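Local coordinates for protein ORF48 (Lactococcus phage TP901-1, PDB 3U6X) that probably serves as an upper baseplate protein of the phage tail, linking receptor-binding proteins to the core of the baseplate, at residues 22-25 against 26-29. Numbering follows the deposited sequence.
Sequences KNAI and GTET
Ala24 O receives two hydrogen bonds from Thr27, a compact example of one carbonyl serving both backbone and side chain. Thr27 N lies 2.9 Å from Ala24 O, with an N-H...O angle of 149°, while the hydroxyl, Thr27 OG1, donates to the same Ala24 O across 2.7 Å. Both donors stand 23° off the carbonyl plane, on the same face. A chi1 of 66° tucks OG1 between the threonine's own N and carbonyl carbon, where amide and hydroxyl can converge on a single acceptor.

With Ile25 and Gly26 at its corners, the latter at positive phi, this is a type II beta turn, set in the loop leading from strand 16-22 to strand 43-53 of an immunoglobulin-like domain. Ile25 also forms backbone hydrogen bonds to a chain of another protein, placing the turn at a subunit interface.

Glu28 bends at chi2, bringing its carboxylate back beside the turn, where Glu28 OE1 accepts a weak bond from Gly26 N at 2.8 Å. In van der Waals packing, Asn23 OD1 lies 3.7 Å from Glu28 CA.

Two waters add further links. One molecule donates to both Asn23 O (2.7 Å) and Glu28 OE2 (2.8 Å); a second donates to Asn23 OD1 and accepts from Thr29 N.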
# COMPACT_ATOMS: atom_id res chain seq x y z
N LYS V 22 21.87 -31.63 -44.93
CA LYS V 22 21.21 -32.72 -45.62
C LYS V 22 20.29 -33.48 -44.64
O LYS V 22 20.57 -33.56 -43.44
CB LYS V 22 22.32 -33.67 -46.13
CG LYS V 22 21.90 -34.70 -47.17
CD LYS V 22 23.07 -35.52 -47.71
CE LYS V 22 23.79 -34.84 -48.86
NZ LYS V 22 24.38 -35.83 -49.81
N ASN V 23 19.22 -34.08 -45.19
CA ASN V 23 18.28 -34.93 -44.45
C ASN V 23 17.49 -34.28 -43.32
O ASN V 23 17.06 -34.96 -42.39
CB ASN V 23 18.93 -36.28 -44.03
CG ASN V 23 19.07 -37.24 -45.18
OD1 ASN V 23 18.15 -37.40 -46.01
ND2 ASN V 23 20.20 -37.92 -45.24
N ALA V 24 17.22 -32.97 -43.42
CA ALA V 24 16.43 -32.29 -42.41
C ALA V 24 14.99 -32.84 -42.48
O ALA V 24 14.61 -33.44 -43.48
CB ALA V 24 16.44 -30.79 -42.67
N ILE V 25 14.23 -32.66 -41.42
CA ILE V 25 12.84 -33.09 -41.31
C ILE V 25 12.04 -32.80 -42.60
O ILE V 25 12.07 -31.67 -43.09
CB ILE V 25 12.30 -32.45 -39.97
CG1 ILE V 25 12.04 -33.50 -38.91
CG2 ILE V 25 11.17 -31.42 -40.06
CD1 ILE V 25 13.27 -33.95 -38.21
N GLY V 26 11.47 -33.85 -43.18
CA GLY V 26 10.65 -33.76 -44.39
C GLY V 26 11.39 -33.65 -45.71
O GLY V 26 10.75 -33.43 -46.74
N THR V 27 12.74 -33.82 -45.70
CA THR V 27 13.53 -33.76 -46.94
C THR V 27 14.09 -35.14 -47.28
O THR V 27 14.59 -35.34 -48.39
CB THR V 27 14.61 -32.67 -46.90
OG1 THR V 27 15.58 -33.01 -45.92
CG2 THR V 27 14.05 -31.29 -46.66
N GLU V 28 14.00 -36.08 -46.33
CA GLU V 28 14.47 -37.46 -46.48
C GLU V 28 13.81 -38.13 -47.70
O GLU V 28 12.62 -37.95 -47.92
CB GLU V 28 14.19 -38.26 -45.21
CG GLU V 28 14.61 -37.59 -43.91
CD GLU V 28 13.49 -37.04 -43.02
OE1 GLU V 28 12.53 -36.44 -43.57
OE2 GLU V 28 13.60 -37.17 -41.78
N THR V 29 14.61 -38.88 -48.50
CA THR V 29 14.16 -39.55 -49.73
C THR V 29 12.99 -40.51 -49.50
O THR V 29 11.96 -40.38 -50.18
CB THR V 29 15.35 -40.21 -50.47
OG1 THR V 29 16.40 -39.27 -50.63
CG2 THR V 29 14.95 -40.75 -51.84
O HOH W 1 15.71 -36.12 -40.36
O HOH W 2 17.08 -39.61 -47.44